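Local coordinates for protein putative methylase (Clostridium difficile, PDB 3LDU) that probably methylates guanine bases of ribosomal RNA, as a THUMP-containing methyltransferase whose catalytic domain is seen with GTP bound, at residues Ser102-Lys107 with Phe148-Lys153; Ala67-Lys72 with Glu79-Ile84; Ile10-Phe15 with Arg61-Ile66; Ala94-Ser99 with Ala121-Leu126. All blocks are in the same frame, centred on the assembly; numbering follows the deposited sequence.

In the fold
All four contacts belong to the N-terminal, probably RNA-binding, half of the chain and reach one mixed sheet, away from the GTP pocket of the methyltransferase domain. Contact 3 joins strands 7-12 and 63-70, and contact 2 uses the latter strand further on, the centres being about 19 Å apart; Ile-66 packs on Ile-84 between them. Contact 1, at the far edge of the sheet, meets contact 2 (centres about 13 Å apart) through the salt bridge from Asp-152 to Lys-72. Contact 4, about 14 Å from contact 2 centre to centre, is tied to it by a salt bridge between Lys-82 and Glu-124. Contacts 1 and 4 share strand 98-104, their centres about 21 Å apart.

Contact 1 (Ser102-Lys107 with Phe148-Lys153); sequences SSIKSK and FIHKDK
The Phe-148 ring is met obliquely by two groups of the neighbouring strand, Ser-102 CB at 3.9 Å from CD1 and Ile-104 CD1 at 4.2 Å from CE1. Beyond it, the His-150 ring turns an edge to Ile-104 CG2, while Lys-151 CG lies over one of its faces, offset toward the rim. Ser-102, Ile-104, Phe-148 and His-150 share one face of the sheet; with CG anti to the backbone N (chi1 178°), each ring lies beside its own carbonyl carbon. The strands run parallel in register at the sheet edge of the THUMP domain, joined by bonds from Ile-149 N to Ser-102 O and from Ile-104 N to Ile-149 O, both 2.8 Å. Where they end, a type I' turn from His-150 to Lys-153 is pinned by side chains. Ser-106 OG accepts from Asp-152 N at 2.9 Å, nearly straight (169°), and donates to Ile-104 O from above the carbonyl plane; that oxygen also accepts from Lys-151 N. Asp-152 OD1 takes the Lys-107 N-H at 2.9 Å nearly along its C-O axis, while OD2 makes a salt bridge with Lys-72. Lys-105 and Lys-151 run side by side, Lys-105 CD to Lys-151 CE 3.9 Å.

Contact 2 (Ala67-Lys72 with Glu79-Ile84); sequences AEFEAK and ENTKRI
Phe-69 of strand 63-70 lays one ring face against Asn-80 of helix 74-82. Asn-80 CB stands 3.5 Å from the ring centroid and 11° off its normal, a CH-pi contact over the middle of the ring. The amide beyond it is inclined 67° to the ring plane, and its ND2 comes within 3.4 Å of Phe-69 CD1 and 3.2 Å of Glu-70 O. At the ring's edge, near its plane, lie Thr-81 OG1, 3.6 Å from Phe-69 CZ, and Ile-84 CD1. Arg-83 bends back along the ring on the CD2 side: NH2 approaches Phe-69 CD2 to 3.4 Å, with the guanidinium plane steeply inclined to the ring, an oblique meeting. Further along the strand, Ala-67 CB touches Ile-84 CD1 at 3.5 Å, tighter than the usual carbon-carbon distance. The arrangement is a beta-alpha connection in which helix 74-82 of the THUMP domain folds back over the sheet.

The strand already points Phe-69 at the helix; CG between the backbone N and the carbonyl carbon (chi1 52°) lays the ring face under Asn-80 CB. Arg-83 takes the same first torsion, with a second bend at chi2. In the next shell, Thr-81 OG1 hydrogen-bonds to Leu-77 O, and Trp-86 NE1 donates to Thr-81 O. Phe-69 also packs on Leu-77 and Val-154, while the strand backbone bonds to strand 153-159 through Ala-67 with Ile-156 and Phe-69 with Val-154.

Contact 3 (Ile10-Phe15 with Arg61-Ile66); sequences ISPCFF and RVHLKI
Ile-10 and His-63 form an antiparallel hydrogen-bonded pair that joins strand 7-12 to strand 63-70 in the ferredoxin-like N-terminal domain, where the sheet continues into the THUMP domain through strand 153-159. Two backbone bonds define the pair: Ile-10 N to His-63 O and His-63 N to Ile-10 O, each 2.8 Å and both nearly straight. The strand axes, however, make an angle of 129°, and no second bridge forms within these segments.

A side-chain hydrogen bond extends the join: Ser-11 OG donates to Arg-61 O at 3.0 Å, tilted 20° from the carbonyl plane. The same hydroxyl is also bonded to Tyr-42 OH, tying the strand pair to strand 39-44. The Arg-61 side chain, built in two conformers, packs its CG 4.0 Å from Pro-12 CD in the one described here.

Side-chain packing adds to this. Ile-10 CD1 rests 3.9 Å from Lys-65 CG, on the aliphatic part of a lysine whose extended chain delivers NZ to Glu-68.

Ring contacts form a separate group. The Pro-12 ring crosses His-63 at about a right angle, while Phe-146 meets the imidazole edge-to-face. Directed by a chi1 of -65°, with CG anti to the carbonyl carbon, the His-63 ring presents its edge to Ile-10 O and to Pro-12, whose CD lies 3.6 Å from His-63 CD2.

Contact 4 (Ala94-Ser99 with Ala121-Leu126); sequences AQFPIS and AIVESL
The extended segment 94-99, which enters strand 98-104 at Ile-98, passes helix 111-129 with 8.6 Å between the nearest CA atoms, those of Phe-96 and Ile-122, so side chains alone bridge the interval. Phe-96 does most of this, received by Ile-122, Val-123 and, one turn on, Leu-126. Its CG lies between the backbone N and the carbonyl carbon (chi1 53°), a torsion that sets how the ring is turned, with a face to Leu-126 and its edge to Val-123. Leu-126 CD1 sits over that face, 4.1 Å from the Phe-96 ring centroid and 27° off the normal, a CH-pi contact nearest CE2. Val-123 CG2 meets the ring in plane, 3.8 Å from Phe-96 CZ. Ile-122 approaches obliquely, CG2 being 3.5 Å from Phe-96 CE1. Two residues on, Ile-98 and Ile-122 reach toward each other tip to tip, their CD1 atoms 4.1 Å apart. Lys-119, one turn earlier on the helix, adds a cation-pi contact to Phe-96, and Glu-138 accepts the Phe-96 N-H. Between these two segments of the THUMP domain the contact is purely hydrocarbon; a polar tie comes from further back in the helix, where Gln-115 NE2 bonds Ile-98 O.

Contact 1 (Ser102-Lys107 with Phe148-Lys153)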
loop_
_atom_site.group_PDB
_atom_site.type_symbol
_atom_site.label_atom_id
_atom_site.label_comp_id
_atom_site.label_asym_id
_atom_site.label_seq_id
_atom_site.Cartn_x
_atom_site.Cartn_y
_atom_site.Cartn_z
ATOM N N SER A 102 2.326 -18.631 -4.243
ATOM C CA SER A 102 3.699 -18.168 -4.407
ATOM C C SER A 102 4.605 -19.172 -3.717
ATOM O O SER A 102 4.285 -19.643 -2.636
ATOM C CB SER A 102 3.874 -16.779 -3.775
ATOM O OG SER A 102 2.957 -15.842 -4.303
ATOM N N SER A 103 5.728 -19.508 -4.343
ATOM C CA SER A 103 6.647 -20.470 -3.747
ATOM C C SER A 103 8.077 -19.986 -3.930
ATOM O O SER A 103 8.499 -19.728 -5.050
ATOM C CB SER A 103 6.480 -21.845 -4.384
ATOM O OG SER A 103 7.396 -22.755 -3.809
ATOM N N ILE A 104 8.789 -19.869 -2.812
ATOM C CA ILE A 104 10.144 -19.309 -2.773
ATOM C C ILE A 104 11.085 -20.245 -2.003
ATOM O O ILE A 104 10.810 -20.606 -0.850
ATOM C CB ILE A 104 10.127 -17.918 -2.101
ATOM C CG1 ILE A 104 9.305 -16.932 -2.945
ATOM C CG2 ILE A 104 11.556 -17.399 -1.901
ATOM C CD1 ILE A 104 9.016 -15.619 -2.251
ATOM N N LYS A 105 12.185 -20.658 -2.635
ATOM C CA LYS A 105 13.168 -21.531 -1.982
ATOM C C LYS A 105 12.538 -22.768 -1.349
ATOM O O LYS A 105 12.867 -23.126 -0.216
ATOM C CB LYS A 105 13.929 -20.765 -0.898
ATOM C CG LYS A 105 14.713 -19.565 -1.410
ATOM C CD LYS A 105 15.350 -18.819 -0.251
ATOM C CE LYS A 105 16.327 -17.748 -0.744
ATOM N NZ LYS A 105 15.656 -16.463 -1.092
ATOM N N SER A 106 11.638 -23.409 -2.085
ATOM C CA SER A 106 10.869 -24.527 -1.553
ATOM C C SER A 106 10.797 -25.654 -2.568
ATOM O O SER A 106 10.756 -25.414 -3.781
ATOM C CB SER A 106 9.443 -24.066 -1.222
ATOM O OG SER A 106 9.447 -23.014 -0.275
ATOM N N LYS A 107 10.747 -26.882 -2.063
ATOM C CA LYS A 107 10.648 -28.068 -2.903
ATOM C C LYS A 107 9.390 -28.060 -3.780
ATOM O O LYS A 107 9.435 -28.484 -4.933
ATOM C CB LYS A 107 10.707 -29.323 -2.032
ATOM C CG LYS A 107 12.019 -29.461 -1.253
ATOM C CD LYS A 107 11.938 -30.516 -0.150
ATOM C CE LYS A 107 12.388 -31.904 -0.616
ATOM N NZ LYS A 107 11.457 -32.553 -1.576
ATOM N N PHE A 148 1.147 -19.429 0.268
ATOM C CA PHE A 148 2.488 -18.850 0.226
ATOM C C PHE A 148 3.448 -19.865 0.838
ATOM O O PHE A 148 3.256 -20.292 1.975
ATOM C CB PHE A 148 2.507 -17.547 1.034
ATOM C CG PHE A 148 3.855 -16.889 1.109
ATOM C CD1 PHE A 148 4.302 -16.084 0.071
ATOM C CD2 PHE A 148 4.658 -17.050 2.231
ATOM C CE1 PHE A 148 5.541 -15.469 0.138
ATOM C CE2 PHE A 148 5.898 -16.426 2.301
ATOM C CZ PHE A 148 6.338 -15.647 1.253
ATOM N N ILE A 149 4.459 -20.277 0.074
ATOM C CA ILE A 149 5.438 -21.241 0.570
ATOM C C ILE A 149 6.833 -20.625 0.556
ATOM O O ILE A 149 7.286 -20.108 -0.464
ATOM C CB ILE A 149 5.425 -22.550 -0.245
ATOM C CG1 ILE A 149 3.975 -23.016 -0.489
ATOM C CG2 ILE A 149 6.211 -23.647 0.489
ATOM C CD1 ILE A 149 3.845 -24.346 -1.243
ATOM N N HIS A 150 7.493 -20.655 1.710
ATOM C CA HIS A 150 8.826 -20.083 1.812
ATOM C C HIS A 150 9.682 -21.044 2.612
ATOM O O HIS A 150 9.343 -21.395 3.743
ATOM C CB HIS A 150 8.766 -18.713 2.481
ATOM C CG HIS A 150 10.111 -18.079 2.657
ATOM N ND1 HIS A 150 10.760 -17.419 1.636
ATOM C CD2 HIS A 150 10.938 -18.036 3.721
ATOM C CE1 HIS A 150 11.924 -16.975 2.074
ATOM N NE2 HIS A 150 12.057 -17.333 3.340
ATOM N N LYS A 151 10.760 -21.517 1.996
ATOM C CA LYS A 151 11.619 -22.510 2.626
ATOM C C LYS A 151 10.798 -23.663 3.208
ATOM O O LYS A 151 11.038 -24.111 4.331
ATOM C CB LYS A 151 12.484 -21.854 3.703
ATOM C CG LYS A 151 13.476 -20.846 3.116
ATOM C CD LYS A 151 14.420 -20.283 4.162
ATOM C CE LYS A 151 15.184 -19.086 3.593
ATOM N NZ LYS A 151 16.119 -18.481 4.591
ATOM N N ASP A 152 9.820 -24.113 2.428
ATOM C CA ASP A 152 8.972 -25.263 2.761
ATOM C C ASP A 152 7.915 -25.012 3.841
ATOM O O ASP A 152 7.184 -25.931 4.207
ATOM C CB ASP A 152 9.824 -26.481 3.131
ATOM C CG ASP A 152 10.776 -26.872 2.027
ATOM O OD1 ASP A 152 10.386 -26.764 0.849
ATOM O OD2 ASP A 152 11.914 -27.288 2.337
ATOM N N LYS A 153 7.815 -23.781 4.335
ATOM C CA LYS A 153 6.753 -23.451 5.282
ATOM C C LYS A 153 5.581 -22.889 4.480
ATOM O O LYS A 153 5.722 -21.892 3.776
ATOM C CB LYS A 153 7.220 -22.420 6.319
ATOM C CG LYS A 153 8.554 -22.761 7.001
ATOM C CD LYS A 153 9.249 -21.500 7.569
ATOM C CE LYS A 153 10.131 -20.781 6.523
ATOM N NZ LYS A 153 9.735 -19.356 6.209
#

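Contact 2 (Ala67-Lys72 with Glu79-Ile84)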
loop_
_atom_site.group_PDB
_atom_site.type_symbol
_atom_site.label_atom_id
_atom_site.label_comp_id
_atom_site.label_asym_id
_atom_site.label_seq_id
_atom_site.Cartn_x
_atom_site.Cartn_y
_atom_site.Cartn_z
ATOM N N ALA A 67 -3.761 -21.180 8.357
ATOM C CA ALA A 67 -2.886 -22.262 8.799
ATOM C C ALA A 67 -1.459 -22.019 8.355
ATOM O O ALA A 67 -1.216 -21.346 7.359
ATOM C CB ALA A 67 -3.377 -23.585 8.249
ATOM N N GLU A 68 -0.518 -22.581 9.105
ATOM C CA GLU A 68 0.875 -22.604 8.687
ATOM C C GLU A 68 1.462 -23.951 9.079
ATOM O O GLU A 68 1.260 -24.424 10.198
ATOM C CB GLU A 68 1.661 -21.445 9.312
ATOM C CG GLU A 68 3.153 -21.493 9.033
ATOM C CD GLU A 68 3.876 -20.233 9.485
ATOM O OE1 GLU A 68 5.028 -20.019 9.047
ATOM O OE2 GLU A 68 3.291 -19.456 10.271
ATOM N N PHE A 69 2.152 -24.589 8.141
ATOM C CA PHE A 69 2.738 -25.901 8.383
ATOM C C PHE A 69 3.837 -26.156 7.372
ATOM O O PHE A 69 3.915 -25.490 6.346
ATOM C CB PHE A 69 1.676 -27.001 8.277
ATOM C CG PHE A 69 0.866 -26.950 6.999
ATOM C CD1 PHE A 69 1.378 -27.457 5.812
ATOM C CD2 PHE A 69 -0.411 -26.403 6.988
ATOM C CE1 PHE A 69 0.629 -27.411 4.629
ATOM C CE2 PHE A 69 -1.161 -26.360 5.820
ATOM C CZ PHE A 69 -0.641 -26.863 4.639
ATOM N N GLU A 70 4.685 -27.133 7.660
ATOM C CA GLU A 70 5.708 -27.534 6.713
ATOM C C GLU A 70 5.121 -28.514 5.701
ATOM O O GLU A 70 4.311 -29.363 6.050
ATOM C CB GLU A 70 6.873 -28.180 7.457
ATOM C CG GLU A 70 8.015 -28.580 6.561
ATOM C CD GLU A 70 9.204 -29.046 7.350
ATOM O OE1 GLU A 70 9.452 -30.272 7.375
ATOM O OE2 GLU A 70 9.874 -28.188 7.960
ATOM N N ALA A 71 5.529 -28.395 4.445
ATOM C CA ALA A 71 5.123 -29.359 3.432
ATOM C C ALA A 71 6.254 -29.531 2.428
ATOM O O ALA A 71 6.582 -28.606 1.703
ATOM C CB ALA A 71 3.850 -28.911 2.732
ATOM N N LYS A 72 6.856 -30.714 2.395
ATOM C CA LYS A 72 7.965 -30.967 1.481
ATOM C C LYS A 72 7.555 -31.843 0.295
ATOM O O LYS A 72 8.342 -32.077 -0.622
ATOM C CB LYS A 72 9.136 -31.603 2.233
ATOM C CG LYS A 72 9.812 -30.655 3.221
ATOM C CD LYS A 72 10.955 -31.348 3.950
ATOM C CE LYS A 72 11.600 -30.450 5.004
ATOM N NZ LYS A 72 12.439 -29.363 4.417
ATOM N N GLU A 79 -2.424 -33.660 2.722
ATOM C CA GLU A 79 -2.864 -34.125 4.037
ATOM C C GLU A 79 -3.022 -32.983 5.043
ATOM O O GLU A 79 -4.009 -32.932 5.783
ATOM C CB GLU A 79 -1.931 -35.211 4.578
ATOM C CG GLU A 79 -2.035 -36.531 3.813
ATOM C CD GLU A 79 -3.403 -37.206 3.969
ATOM O OE1 GLU A 79 -3.994 -37.108 5.069
ATOM O OE2 GLU A 79 -3.882 -37.836 2.997
ATOM N N ASN A 80 -2.066 -32.058 5.069
ATOM C CA ASN A 80 -2.149 -30.950 6.016
ATOM C C ASN A 80 -3.270 -29.969 5.694
ATOM O O ASN A 80 -3.883 -29.400 6.594
ATOM C CB ASN A 80 -0.800 -30.224 6.128
ATOM C CG ASN A 80 0.269 -31.091 6.768
ATOM O OD1 ASN A 80 -0.045 -32.033 7.495
ATOM N ND2 ASN A 80 1.528 -30.792 6.493
ATOM N N THR A 81 -3.542 -29.770 4.407
ATOM C CA THR A 81 -4.575 -28.828 4.019
ATOM C C THR A 81 -5.949 -29.438 4.289
ATOM O O THR A 81 -6.865 -28.761 4.770
ATOM C CB THR A 81 -4.459 -28.474 2.531
ATOM O OG1 THR A 81 -3.173 -27.885 2.280
ATOM C CG2 THR A 81 -5.565 -27.488 2.130
ATOM N N LYS A 82 -6.074 -30.725 3.979
ATOM C CA LYS A 82 -7.336 -31.435 4.140
ATOM C C LYS A 82 -7.776 -31.517 5.604
ATOM O O LYS A 82 -8.975 -31.455 5.898
ATOM C CB LYS A 82 -7.241 -32.842 3.541
ATOM C CG LYS A 82 -8.550 -33.628 3.659
ATOM C CD LYS A 82 -8.476 -34.982 2.980
ATOM C CE LYS A 82 -9.752 -35.781 3.262
ATOM N NZ LYS A 82 -9.738 -37.126 2.630
ATOM N N ARG A 83 -6.815 -31.647 6.517
ATOM C CA ARG A 83 -7.141 -31.809 7.934
ATOM C C ARG A 83 -7.656 -30.529 8.584
ATOM O O ARG A 83 -8.240 -30.573 9.659
ATOM C CB ARG A 83 -5.958 -32.379 8.727
ATOM C CG ARG A 83 -4.640 -31.619 8.573
ATOM C CD ARG A 83 -4.593 -30.308 9.364
ATOM N NE ARG A 83 -3.261 -29.702 9.324
ATOM C CZ ARG A 83 -2.971 -28.480 9.764
ATOM N NH1 ARG A 83 -3.921 -27.711 10.279
ATOM N NH2 ARG A 83 -1.727 -28.025 9.690
ATOM N N ILE A 84 -7.424 -29.388 7.944
ATOM C CA ILE A 84 -7.982 -28.127 8.421
ATOM C C ILE A 84 -9.502 -28.227 8.366
ATOM O O ILE A 84 -10.045 -28.841 7.448
ATOM C CB ILE A 84 -7.509 -26.961 7.540
ATOM C CG1 ILE A 84 -5.993 -26.808 7.651
ATOM C CG2 ILE A 84 -8.233 -25.656 7.906
ATOM C CD1 ILE A 84 -5.412 -25.896 6.598
#

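Contact 3 (Ile10-Phe15 with Arg61-Ile66)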
loop_
_atom_site.group_PDB
_atom_site.type_symbol
_atom_site.label_atom_id
_atom_site.label_comp_id
_atom_site.label_asym_id
_atom_site.label_seq_id
_atom_site.Cartn_x
_atom_site.Cartn_y
_atom_site.Cartn_z
ATOM N N ILE A 10 -2.500 -11.044 7.987
ATOM C CA ILE A 10 -1.233 -10.777 7.344
ATOM C C ILE A 10 -1.410 -9.697 6.284
ATOM O O ILE A 10 -2.287 -9.798 5.410
ATOM C CB ILE A 10 -0.710 -12.036 6.660
ATOM C CG1 ILE A 10 -0.631 -13.189 7.663
ATOM C CG2 ILE A 10 0.675 -11.766 6.015
ATOM C CD1 ILE A 10 -0.355 -14.503 6.999
ATOM N N SER A 11 -0.572 -8.667 6.350
ATOM C CA SER A 11 -0.572 -7.654 5.303
ATOM C C SER A 11 0.766 -7.577 4.601
ATOM O O SER A 11 1.776 -7.231 5.207
ATOM C CB SER A 11 -0.953 -6.288 5.861
ATOM O OG SER A 11 -2.344 -6.254 6.125
ATOM N N PRO A 12 0.775 -7.928 3.315
ATOM C CA PRO A 12 1.976 -7.802 2.502
ATOM C C PRO A 12 2.226 -6.322 2.228
ATOM O O PRO A 12 1.303 -5.500 2.272
ATOM C CB PRO A 12 1.590 -8.513 1.193
ATOM C CG PRO A 12 0.333 -9.272 1.495
ATOM C CD PRO A 12 -0.354 -8.515 2.571
ATOM N N CYS A 13 3.475 -5.977 1.970
ATOM C CA CYS A 13 3.819 -4.616 1.589
ATOM C C CYS A 13 5.083 -4.680 0.776
ATOM O O CYS A 13 5.781 -5.688 0.788
ATOM C CB CYS A 13 4.070 -3.757 2.827
ATOM S SG CYS A 13 5.431 -4.366 3.900
ATOM N N PHE A 14 5.393 -3.606 0.067
ATOM C CA PHE A 14 6.648 -3.595 -0.668
ATOM C C PHE A 14 7.831 -3.561 0.290
ATOM O O PHE A 14 7.716 -3.071 1.414
ATOM C CB PHE A 14 6.664 -2.479 -1.711
ATOM C CG PHE A 14 5.966 -2.862 -2.985
ATOM C CD1 PHE A 14 4.621 -2.596 -3.165
ATOM C CD2 PHE A 14 6.646 -3.535 -3.987
ATOM C CE1 PHE A 14 3.976 -2.970 -4.331
ATOM C CE2 PHE A 14 6.008 -3.908 -5.153
ATOM C CZ PHE A 14 4.671 -3.624 -5.327
ATOM N N PHE A 15 8.951 -4.146 -0.125
ATOM C CA PHE A 15 10.149 -4.148 0.703
ATOM C C PHE A 15 10.550 -2.714 1.010
ATOM O O PHE A 15 10.572 -1.879 0.118
ATOM C CB PHE A 15 11.286 -4.890 0.009
ATOM C CG PHE A 15 10.962 -6.323 -0.311
ATOM C CD1 PHE A 15 10.449 -7.160 0.663
ATOM C CD2 PHE A 15 11.165 -6.830 -1.585
ATOM C CE1 PHE A 15 10.144 -8.481 0.377
ATOM C CE2 PHE A 15 10.866 -8.149 -1.878
ATOM C CZ PHE A 15 10.353 -8.975 -0.895
ATOM N N ARG A 61 -2.690 -5.543 0.815
ATOM C CA ARG A 61 -3.959 -6.211 1.066
ATOM C C ARG A 61 -3.964 -6.797 2.464
ATOM O O ARG A 61 -3.011 -6.622 3.224
ATOM C CB ARG A 61 -4.293 -7.265 0.002
ATOM C CG ARG A 61 -3.203 -8.285 -0.239
ATOM C CD ARG A 61 -3.657 -9.332 -1.244
ATOM N NE ARG A 61 -3.905 -8.770 -2.572
ATOM C CZ ARG A 61 -5.109 -8.468 -3.046
ATOM N NH1 ARG A 61 -5.235 -7.967 -4.271
ATOM N NH2 ARG A 61 -6.184 -8.666 -2.297
ATOM N N VAL A 62 -5.101 -7.365 2.848
ATOM C CA VAL A 62 -5.262 -7.869 4.200
ATOM C C VAL A 62 -5.723 -9.314 4.095
ATOM O O VAL A 62 -6.797 -9.583 3.553
ATOM C CB VAL A 62 -6.298 -7.054 4.992
ATOM C CG1 VAL A 62 -6.539 -7.695 6.377
ATOM C CG2 VAL A 62 -5.844 -5.598 5.120
ATOM N N HIS A 63 -4.887 -10.235 4.567
ATOM C CA HIS A 63 -5.198 -11.668 4.538
ATOM C C HIS A 63 -5.595 -12.178 5.910
ATOM O O HIS A 63 -5.009 -11.805 6.925
ATOM C CB HIS A 63 -3.966 -12.465 4.105
ATOM C CG HIS A 63 -3.524 -12.205 2.697
ATOM N ND1 HIS A 63 -3.925 -12.985 1.642
ATOM C CD2 HIS A 63 -2.710 -11.254 2.182
ATOM C CE1 HIS A 63 -3.381 -12.530 0.523
ATOM N NE2 HIS A 63 -2.631 -11.480 0.831
ATOM N N LEU A 64 -6.582 -13.063 5.936
ATOM C CA LEU A 64 -6.924 -13.785 7.149
ATOM C C LEU A 64 -6.118 -15.090 7.163
ATOM O O LEU A 64 -6.284 -15.932 6.285
ATOM C CB LEU A 64 -8.424 -14.087 7.172
ATOM C CG LEU A 64 -8.878 -15.013 8.313
ATOM C CD1 LEU A 64 -8.607 -14.365 9.671
ATOM C CD2 LEU A 64 -10.348 -15.346 8.165
ATOM N N LYS A 65 -5.226 -15.243 8.140
ATOM C CA LYS A 65 -4.378 -16.426 8.198
ATOM C C LYS A 65 -5.187 -17.617 8.697
ATOM O O LYS A 65 -5.862 -17.525 9.728
ATOM C CB LYS A 65 -3.205 -16.204 9.129
ATOM C CG LYS A 65 -2.129 -17.267 9.018
ATOM C CD LYS A 65 -0.985 -16.956 9.963
ATOM C CE LYS A 65 0.081 -18.037 9.921
ATOM N NZ LYS A 65 1.240 -17.679 10.780
ATOM N N ILE A 66 -5.123 -18.721 7.956
ATOM C CA ILE A 66 -5.844 -19.948 8.334
ATOM C C ILE A 66 -4.916 -20.979 8.965
ATOM O O ILE A 66 -5.244 -21.605 9.984
ATOM C CB ILE A 66 -6.543 -20.591 7.102
ATOM C CG1 ILE A 66 -7.469 -19.583 6.427
ATOM C CG2 ILE A 66 -7.345 -21.834 7.522
ATOM C CD1 ILE A 66 -8.557 -19.050 7.340
#

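Contact 4 (Ala94-Ser99 with Ala121-Leu126)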
loop_
_atom_site.group_PDB
_atom_site.type_symbol
_atom_site.label_atom_id
_atom_site.label_comp_id
_atom_site.label_asym_id
_atom_site.label_seq_id
_atom_site.Cartn_x
_atom_site.Cartn_y
_atom_site.Cartn_z
ATOM N N ALA A 94 -20.479 -21.500 -0.699
ATOM C CA ALA A 94 -19.516 -20.437 -1.005
ATOM C C ALA A 94 -18.521 -20.857 -2.080
ATOM O O ALA A 94 -18.234 -22.043 -2.246
ATOM C CB ALA A 94 -18.772 -19.981 0.258
ATOM N N GLN A 95 -18.004 -19.865 -2.803
ATOM C CA GLN A 95 -16.940 -20.076 -3.788
ATOM C C GLN A 95 -15.592 -19.957 -3.085
ATOM O O GLN A 95 -15.417 -19.102 -2.217
ATOM C CB GLN A 95 -17.005 -19.023 -4.903
ATOM C CG GLN A 95 -18.288 -19.049 -5.724
ATOM C CD GLN A 95 -18.277 -18.001 -6.815
ATOM O OE1 GLN A 95 -17.307 -17.875 -7.558
ATOM N NE2 GLN A 95 -19.356 -17.238 -6.914
ATOM N N PHE A 96 -14.654 -20.830 -3.446
ATOM C CA PHE A 96 -13.309 -20.800 -2.871
ATOM C C PHE A 96 -12.243 -21.029 -3.937
ATOM O O PHE A 96 -11.532 -22.046 -3.928
ATOM C CB PHE A 96 -13.163 -21.791 -1.695
ATOM C CG PHE A 96 -13.584 -23.209 -2.011
ATOM C CD1 PHE A 96 -12.638 -24.188 -2.280
ATOM C CD2 PHE A 96 -14.926 -23.568 -2.016
ATOM C CE1 PHE A 96 -13.025 -25.498 -2.554
ATOM C CE2 PHE A 96 -15.322 -24.880 -2.287
ATOM C CZ PHE A 96 -14.377 -25.841 -2.562
ATOM N N PRO A 97 -12.116 -20.069 -4.861
ATOM C CA PRO A 97 -11.098 -20.223 -5.895
ATOM C C PRO A 97 -9.724 -20.100 -5.235
ATOM O O PRO A 97 -9.590 -19.335 -4.281
ATOM C CB PRO A 97 -11.364 -19.033 -6.822
ATOM C CG PRO A 97 -11.950 -17.978 -5.927
ATOM C CD PRO A 97 -12.771 -18.749 -4.900
ATOM N N ILE A 98 -8.743 -20.862 -5.703
ATOM C CA ILE A 98 -7.378 -20.720 -5.197
ATOM C C ILE A 98 -6.742 -19.657 -6.080
ATOM O O ILE A 98 -6.260 -19.934 -7.175
ATOM C CB ILE A 98 -6.599 -22.047 -5.244
ATOM C CG1 ILE A 98 -7.497 -23.212 -4.797
ATOM C CG2 ILE A 98 -5.364 -21.972 -4.363
ATOM C CD1 ILE A 98 -8.081 -23.037 -3.380
ATOM N N SER A 99 -6.798 -18.420 -5.613
ATOM C CA SER A 99 -6.568 -17.293 -6.498
ATOM C C SER A 99 -5.104 -17.120 -6.833
ATOM O O SER A 99 -4.764 -16.578 -7.885
ATOM C CB SER A 99 -7.136 -16.014 -5.883
ATOM O OG SER A 99 -8.546 -16.125 -5.756
ATOM N N ALA A 121 -7.790 -30.695 -1.666
ATOM C CA ALA A 121 -7.849 -30.882 -0.215
ATOM C C ALA A 121 -9.051 -30.186 0.410
ATOM O O ALA A 121 -9.749 -30.760 1.254
ATOM C CB ALA A 121 -6.560 -30.401 0.440
ATOM N N ILE A 122 -9.292 -28.945 0.004
ATOM C CA ILE A 122 -10.420 -28.191 0.539
ATOM C C ILE A 122 -11.753 -28.817 0.111
ATOM O O ILE A 122 -12.696 -28.882 0.895
ATOM C CB ILE A 122 -10.350 -26.703 0.132
ATOM C CG1 ILE A 122 -9.067 -26.070 0.687
ATOM C CG2 ILE A 122 -11.584 -25.943 0.632
ATOM C CD1 ILE A 122 -8.913 -24.559 0.371
ATOM N N VAL A 123 -11.833 -29.266 -1.135
ATOM C CA VAL A 123 -13.046 -29.928 -1.598
ATOM C C VAL A 123 -13.306 -31.162 -0.730
ATOM O O VAL A 123 -14.437 -31.393 -0.272
ATOM C CB VAL A 123 -12.942 -30.318 -3.090
ATOM C CG1 VAL A 123 -14.007 -31.342 -3.460
ATOM C CG2 VAL A 123 -13.037 -29.078 -3.975
ATOM N N GLU A 124 -12.256 -31.944 -0.488
ATOM C CA GLU A 124 -12.389 -33.165 0.314
ATOM C C GLU A 124 -12.826 -32.843 1.742
ATOM O O GLU A 124 -13.696 -33.518 2.303
ATOM C CB GLU A 124 -11.071 -33.937 0.344
ATOM C CG GLU A 124 -10.769 -34.699 -0.920
ATOM C CD GLU A 124 -10.927 -36.187 -0.718
ATOM O OE1 GLU A 124 -11.975 -36.732 -1.128
ATOM O OE2 GLU A 124 -10.010 -36.805 -0.131
ATOM N N SER A 125 -12.212 -31.811 2.319
ATOM C CA SER A 125 -12.529 -31.370 3.678
ATOM C C SER A 125 -13.998 -30.953 3.823
ATOM O O SER A 125 -14.683 -31.363 4.766
ATOM C CB SER A 125 -11.621 -30.215 4.100
ATOM O OG SER A 125 -11.978 -29.750 5.393
ATOM N N LEU A 126 -14.471 -30.145 2.880
ATOM C CA LEU A 126 -15.847 -29.654 2.892
ATOM C C LEU A 126 -16.855 -30.760 2.597
ATOM O O LEU A 126 -17.917 -30.816 3.210
ATOM C CB LEU A 126 -16.016 -28.523 1.879
ATOM C CG LEU A 126 -15.201 -27.277 2.223
ATOM C CD1 LEU A 126 -15.382 -26.225 1.149
ATOM C CD2 LEU A 126 -15.623 -26.736 3.582
#